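Local coordinates for protein beta-ketothiolase BktB (PDB 4NZS) that catalyses the condensation of acetyl-CoA with propionyl-CoA, or of two acetyl-CoA molecules, to 3-oxoacyl-CoA thioesters, supplying precursors of polyhydroxyalkanoate copolymers, at residues V91-G96 against Q390-I395; A101-A106 against Y285-V290. All blocks are in the same frame, centred on the assembly; numbering follows the deposited sequence.

Interaction 1: residues V91-G96 against Q390-I395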
ATOM      1  N   VAL A  91      23.395  13.679  -5.443  1.00 34.71           N
ATOM      2  CA  VAL A  91      23.538  14.684  -4.415  1.00 36.08           C
ATOM      3  C   VAL A  91      22.223  15.401  -4.176  1.00 36.94           C
ATOM      4  O   VAL A  91      21.366  15.438  -5.033  1.00 29.73           O
ATOM      5  CB  VAL A  91      24.595  15.665  -4.892  1.00 39.51           C
ATOM      6  CG1 VAL A  91      24.466  17.015  -4.231  1.00 42.83           C
ATOM      7  CG2 VAL A  91      25.972  15.076  -4.633  1.00 40.45           C
ATOM      8  N   ASN A  92      22.008  15.867  -2.958  1.00 39.09           N
ATOM      9  CA  ASN A  92      20.778  16.571  -2.665  1.00 35.61           C
ATOM     10  C   ASN A  92      20.932  17.841  -1.850  1.00 33.87           C
ATOM     11  O   ASN A  92      21.287  17.793  -0.701  1.00 29.57           O
ATOM     12  CB  ASN A  92      19.789  15.632  -1.981  1.00 32.39           C
ATOM     13  CG  ASN A  92      18.526  16.337  -1.546  1.00 33.47           C
ATOM     14  OD1 ASN A  92      18.230  17.419  -2.012  1.00 37.42           O
ATOM     15  ND2 ASN A  92      17.789  15.730  -0.647  1.00 29.66           N
ATOM     16  N   ARG A  93      20.583  18.966  -2.444  1.00 37.18           N
ATOM     17  CA  ARG A  93      20.465  20.218  -1.724  1.00 40.25           C
ATOM     18  C   ARG A  93      19.140  20.866  -2.044  1.00 38.39           C
ATOM     19  O   ARG A  93      19.076  22.051  -2.292  1.00 41.10           O
ATOM     20  CB  ARG A  93      21.617  21.175  -1.997  1.00 45.04           C
ATOM     21  CG  ARG A  93      21.856  22.138  -0.846  1.00 47.91           C
ATOM     22  CD  ARG A  93      22.774  23.291  -1.201  1.00 47.98           C
ATOM     23  NE  ARG A  93      24.159  22.864  -1.266  1.00 48.69           N
ATOM     24  CZ  ARG A  93      24.990  22.878  -0.238  1.00 49.07           C
ATOM     25  NH1 ARG A  93      24.584  23.313   0.934  1.00 49.72           N
ATOM     26  NH2 ARG A  93      26.229  22.460  -0.388  1.00 51.27           N
ATOM     27  N   LEU A  94      18.094  20.057  -2.071  1.00 37.09           N
ATOM     28  CA  LEU A  94      16.749  20.539  -2.314  1.00 39.26           C
ATOM     29  C   LEU A  94      16.689  21.242  -3.662  1.00 35.83           C
ATOM     30  O   LEU A  94      17.119  20.689  -4.656  1.00 32.45           O
ATOM     31  CB  LEU A  94      16.269  21.426  -1.163  1.00 36.64           C
ATOM     32  CG  LEU A  94      15.739  20.721   0.062  1.00 39.92           C
ATOM     33  CD1 LEU A  94      14.474  19.965  -0.267  1.00 40.56           C
ATOM     34  CD2 LEU A  94      16.795  19.809   0.643  1.00 44.85           C
ATOM     35  N   CYS A  95      16.181  22.464  -3.673  1.00 33.34           N
ATOM     36  CA  CYS A  95      15.955  23.234  -4.869  1.00 36.64           C
ATOM     37  C   CYS A  95      17.255  23.485  -5.594  1.00 34.05           C
ATOM     38  O   CYS A  95      17.275  23.634  -6.800  1.00 32.34           O
ATOM     39  CB  CYS A  95      15.279  24.539  -4.498  1.00 34.78           C
ATOM     40  SG  CYS A  95      13.919  24.301  -3.359  1.00 39.36           S
ATOM     41  N   GLY A  96      18.336  23.546  -4.834  1.00 30.11           N
ATOM     42  CA  GLY A  96      19.636  23.889  -5.352  1.00 31.34           C
ATOM     43  C   GLY A  96      20.478  22.735  -5.841  1.00 33.77           C
ATOM     44  O   GLY A  96      21.623  22.910  -6.198  1.00 34.67           O
ATOM     45  N   GLN A 390      18.397  27.626   2.543  1.00 47.45           N
ATOM     46  CA  GLN A 390      19.679  27.691   1.865  1.00 48.67           C
ATOM     47  C   GLN A 390      19.606  28.482   0.563  1.00 47.04           C
ATOM     48  O   GLN A 390      18.537  28.755   0.058  1.00 48.80           O
ATOM     49  CB  GLN A 390      20.264  26.294   1.642  1.00 50.02           C
ATOM     50  CG  GLN A 390      20.741  25.605   2.907  1.00 45.70           C
ATOM     51  CD  GLN A 390      21.710  24.474   2.632  1.00 46.85           C
ATOM     52  OE1 GLN A 390      22.859  24.702   2.313  1.00 40.93           O
ATOM     53  NE2 GLN A 390      21.244  23.251   2.758  1.00 43.58           N
ATOM     54  N   GLY A 391      20.763  28.896   0.067  1.00 46.72           N
ATOM     55  CA  GLY A 391      20.890  29.604  -1.207  1.00 40.58           C
ATOM     56  C   GLY A 391      22.120  29.043  -1.907  1.00 39.21           C
ATOM     57  O   GLY A 391      23.033  28.551  -1.238  1.00 39.92           O
ATOM     58  N   ILE A 392      22.145  29.050  -3.248  1.00 39.86           N
ATOM     59  CA  ILE A 392      23.380  28.690  -3.991  1.00 39.32           C
ATOM     60  C   ILE A 392      23.564  29.633  -5.131  1.00 38.62           C
ATOM     61  O   ILE A 392      22.580  30.241  -5.578  1.00 38.69           O
ATOM     62  CB  ILE A 392      23.408  27.211  -4.504  1.00 40.74           C
ATOM     63  CG1 ILE A 392      24.875  26.722  -4.716  1.00 41.38           C
ATOM     64  CG2 ILE A 392      22.552  27.048  -5.766  1.00 38.84           C
ATOM     65  CD1 ILE A 392      25.072  25.208  -4.757  1.00 36.59           C
ATOM     66  N   ALA A 393      24.822  29.769  -5.594  1.00 41.67           N
ATOM     67  CA  ALA A 393      25.154  30.655  -6.720  1.00 38.64           C
ATOM     68  C   ALA A 393      26.472  30.339  -7.370  1.00 40.83           C
ATOM     69  O   ALA A 393      27.458  30.027  -6.714  1.00 42.67           O
ATOM     70  CB  ALA A 393      25.201  32.084  -6.261  1.00 39.37           C
ATOM     71  N   ALA A 394      26.499  30.489  -8.681  1.00 42.73           N
ATOM     72  CA  ALA A 394      27.742  30.477  -9.402  1.00 44.41           C
ATOM     73  C   ALA A 394      27.707  31.576 -10.435  1.00 49.93           C
ATOM     74  O   ALA A 394      26.626  32.108 -10.774  1.00 48.65           O
ATOM     75  CB  ALA A 394      27.929  29.136 -10.072  1.00 47.86           C
ATOM     76  N   ILE A 395      28.892  31.947 -10.917  1.00 54.31           N
ATOM     77  CA  ILE A 395      28.969  32.836 -12.079  1.00 56.88           C
ATOM     78  C   ILE A 395      29.990  32.317 -13.081  1.00 52.67           C
ATOM     79  O   ILE A 395      31.013  31.743 -12.694  1.00 44.35           O
ATOM     80  CB  ILE A 395      29.248  34.312 -11.707  1.00 62.33           C
ATOM     81  CG1 ILE A 395      30.433  34.437 -10.760  1.00 65.28           C
ATOM     82  CG2 ILE A 395      28.056  34.945 -11.012  1.00 64.79           C
ATOM     83  CD1 ILE A 395      31.316  35.593 -11.127  1.00 70.15           C
TER
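The turn that leaves strand 88-92 meets strand 390-398 without any backbone pairing, G96 and I392 approaching most closely at 6.2 Å between their CA atoms. R93 carries the polar part of the contact: its NH1 donates to OE1 of Q390 over 2.6 Å. The bond is bent, with an N-H...O angle of 132°, and the oxygen sits at the guanidinium edge, near its plane. The amide plane of Q390 stands 81° to the guanidinium. A bend at chi3 (-75°) turns the head of R93 toward this oxygen, while its NH2 is held by Q100. Q390 NE2 donates to the backbone O of A88 in the second subunit, so both ends of the amide are used and its flip is fixed. In the thiolase fold this turn links strand 88-92 to helix 97-110 and carries C95, by similarity the residue acylated during catalysis. Within it N92 OD1 accepts from L94 N at 2.6 Å, an Asx turn that suits asparagine at the strand's end. I392 adds looser packing, its CD1 4.3 Å from R93 NE, oblique to the guanidinium. Its CG2 lies 4.3 Å from G96 O, where glycine lets the isoleucine approach the backbone.

Interaction 2: residues A101-A106 against Y285-V290; sequences AIVSAA and YGHAGV
Helix 97-110, which follows the turn bearing C95, by similarity the acylated cysteine of the thiolase fold, packs here through V103 against Y285 and H287 on strand 280-289. The two segments make no hydrogen bond with each other; the contact is a branched aliphatic side chain resting against two aromatic ones. V103 CG1 stands over the face of the Y285 ring, 4.2 Å from its centroid and only 2° off the ring normal, a nearly central CH-pi contact. The other methyl, CG2, touches Y285 CB at 4.2 Å, so the forked valine spans both the ring and the root of the tyrosine side chain. With chi1 of 66°, Y285 has CG between its backbone N and carbonyl carbon, and this rotamer lays the ring beneath the valine. CG1 also reaches the imidazole of H287, lying 4.3 Å from CE1 at the ring edge and near its plane. One methyl group thus meets a ring face on one residue and a ring edge on the other. The polar ends of both aromatic residues are held outside this apolar patch. Y285 OH is hydrogen-bonded to OD2 of D113 in the second subunit, and its ring also makes a cation-pi contact with R309. H287 NE2 bonds to OE1 of Q100, one turn before V103 on the same helix, which helps to set the imidazole beside the valine. Tyrosine suits this place because its ring offers a flat apolar surface to the helix while its hydroxyl extends to the subunit interface. Helix-on-sheet packing of this kind, with helix 97-110 laid against strands of the C-terminal half, belongs to the layered alpha-beta-alpha-beta-alpha architecture of thiolases, in which a central helical layer lies between two beta-sheets.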
ATOM      1  N   ALA A 101      25.214  20.132  -8.091  1.00 40.40           N
ATOM      2  CA  ALA A 101      25.843  19.021  -8.820  1.00 39.25           C
ATOM      3  C   ALA A 101      26.829  19.591  -9.790  1.00 35.71           C
ATOM      4  O   ALA A 101      27.930  19.104  -9.919  1.00 30.83           O
ATOM      5  CB  ALA A 101      24.818  18.161  -9.537  1.00 37.88           C
ATOM      6  N   ILE A 102      26.435  20.637 -10.481  1.00 41.18           N
ATOM      7  CA  ILE A 102      27.409  21.342 -11.272  1.00 50.16           C
ATOM      8  C   ILE A 102      28.648  21.668 -10.420  1.00 49.10           C
ATOM      9  O   ILE A 102      29.759  21.228 -10.749  1.00 45.81           O
ATOM     10  CB  ILE A 102      26.781  22.584 -11.909  1.00 58.80           C
ATOM     11  CG1 ILE A 102      26.418  22.268 -13.354  1.00 57.85           C
ATOM     12  CG2 ILE A 102      27.730  23.759 -11.892  1.00 62.61           C
ATOM     13  CD1 ILE A 102      25.389  21.198 -13.465  1.00 53.56           C
ATOM     14  N   VAL A 103      28.449  22.392  -9.317  1.00 43.26           N
ATOM     15  CA  VAL A 103      29.547  22.747  -8.437  1.00 40.40           C
ATOM     16  C   VAL A 103      30.389  21.556  -7.963  1.00 46.78           C
ATOM     17  O   VAL A 103      31.608  21.638  -7.949  1.00 49.66           O
ATOM     18  CB  VAL A 103      29.058  23.414  -7.167  1.00 38.40           C
ATOM     19  CG1 VAL A 103      30.165  23.422  -6.145  1.00 40.42           C
ATOM     20  CG2 VAL A 103      28.527  24.812  -7.442  1.00 37.38           C
ATOM     21  N   SER A 104      29.777  20.472  -7.521  1.00 45.37           N
ATOM     22  CA  SER A 104      30.591  19.387  -7.025  1.00 45.94           C
ATOM     23  C   SER A 104      31.343  18.684  -8.169  1.00 53.50           C
ATOM     24  O   SER A 104      32.438  18.130  -7.972  1.00 58.38           O
ATOM     25  CB  SER A 104      29.736  18.419  -6.212  1.00 47.72           C
ATOM     26  OG  SER A 104      29.059  19.124  -5.172  1.00 49.05           O
ATOM     27  N   ALA A 105      30.758  18.706  -9.360  1.00 52.59           N
ATOM     28  CA  ALA A 105      31.451  18.286 -10.574  1.00 54.59           C
ATOM     29  C   ALA A 105      32.667  19.177 -10.792  1.00 52.72           C
ATOM     30  O   ALA A 105      33.793  18.706 -10.964  1.00 49.57           O
ATOM     31  CB  ALA A 105      30.526  18.385 -11.784  1.00 51.64           C
ATOM     32  N   ALA A 106      32.411  20.473 -10.799  1.00 50.34           N
ATOM     33  CA  ALA A 106      33.455  21.465 -10.913  1.00 56.77           C
ATOM     34  C   ALA A 106      34.593  21.162  -9.939  1.00 61.60           C
ATOM     35  O   ALA A 106      35.768  21.034 -10.309  1.00 66.66           O
ATOM     36  CB  ALA A 106      32.867  22.845 -10.621  1.00 54.70           C
ATOM     37  N   TYR A 285      31.735  30.546  -7.099  1.00 51.52           N
ATOM     38  CA  TYR A 285      30.467  30.059  -6.547  1.00 48.34           C
ATOM     39  C   TYR A 285      30.451  30.281  -5.053  1.00 53.35           C
ATOM     40  O   TYR A 285      31.502  30.188  -4.383  1.00 56.51           O
ATOM     41  CB  TYR A 285      30.289  28.560  -6.780  1.00 48.36           C
ATOM     42  CG  TYR A 285      31.290  27.708  -6.028  1.00 46.43           C
ATOM     43  CD1 TYR A 285      31.134  27.426  -4.661  1.00 49.41           C
ATOM     44  CD2 TYR A 285      32.403  27.194  -6.678  1.00 45.16           C
ATOM     45  CE1 TYR A 285      32.081  26.671  -3.978  1.00 50.31           C
ATOM     46  CE2 TYR A 285      33.344  26.408  -6.015  1.00 45.60           C
ATOM     47  CZ  TYR A 285      33.197  26.154  -4.676  1.00 48.01           C
ATOM     48  OH  TYR A 285      34.163  25.380  -4.042  1.00 46.86           O
ATOM     49  N   GLY A 286      29.255  30.520  -4.520  1.00 57.24           N
ATOM     50  CA  GLY A 286      29.059  30.739  -3.079  1.00 54.66           C
ATOM     51  C   GLY A 286      27.694  30.300  -2.536  1.00 57.35           C
ATOM     52  O   GLY A 286      26.637  30.651  -3.067  1.00 58.00           O
ATOM     53  N   HIS A 287      27.735  29.569  -1.430  1.00 60.15           N
ATOM     54  CA  HIS A 287      26.552  28.995  -0.811  1.00 64.93           C
ATOM     55  C   HIS A 287      26.126  29.857   0.390  1.00 66.15           C
ATOM     56  O   HIS A 287      26.824  30.802   0.755  1.00 72.34           O
ATOM     57  CB  HIS A 287      26.871  27.566  -0.335  1.00 60.30           C
ATOM     58  CG  HIS A 287      27.297  26.616  -1.415  1.00 55.88           C
ATOM     59  ND1 HIS A 287      28.034  26.990  -2.518  1.00 59.60           N
ATOM     60  CD2 HIS A 287      27.115  25.280  -1.531  1.00 59.34           C
ATOM     61  CE1 HIS A 287      28.289  25.926  -3.263  1.00 58.35           C
ATOM     62  NE2 HIS A 287      27.744  24.875  -2.685  1.00 55.73           N
ATOM     63  N   ALA A 288      24.980  29.532   0.994  1.00 69.65           N
ATOM     64  CA  ALA A 288      24.546  30.167   2.250  1.00 67.15           C
ATOM     65  C   ALA A 288      23.357  29.471   2.903  1.00 70.59           C
ATOM     66  O   ALA A 288      22.508  28.864   2.242  1.00 67.74           O
ATOM     67  CB  ALA A 288      24.209  31.628   2.035  1.00 65.75           C
ATOM     68  N   GLY A 289      23.316  29.574   4.222  1.00 69.36           N
ATOM     69  CA  GLY A 289      22.150  29.190   4.984  1.00 70.02           C
ATOM     70  C   GLY A 289      21.432  30.434   5.481  1.00 68.28           C
ATOM     71  O   GLY A 289      21.934  31.154   6.326  1.00 69.51           O
ATOM     72  N   VAL A 290      20.256  30.703   4.949  1.00 65.48           N
ATOM     73  CA  VAL A 290      19.462  31.803   5.451  1.00 65.90           C
ATOM     74  C   VAL A 290      18.366  31.227   6.321  1.00 63.44           C
ATOM     75  O   VAL A 290      18.340  30.020   6.548  1.00 58.51           O
ATOM     76  CB  VAL A 290      18.922  32.671   4.307  1.00 66.95           C
ATOM     77  CG1 VAL A 290      20.099  33.166   3.498  1.00 68.89           C
ATOM     78  CG2 VAL A 290      17.948  31.895   3.414  1.00 72.74           C
TER

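From the N terminus, the chain passes strand 88-92 and the turn of interaction 1, then runs directly into helix 97-110, the first partner of interaction 2. Strand 280-289 closes the loop of interaction 2 after 178 intervening residues; only with strand 390-398 does interaction 1 close its wider loop, which contains the other entirely. Strands 280-289 and 390-398 are antiparallel neighbours in the C-terminal half, joined by probable hydrogen bonds from G391 N to A288 O and from G286 N to A393 O. Together the contacts tie consecutive N-terminal elements, turn and helix, to adjacent C-terminal strands, and both extend to the second subunit.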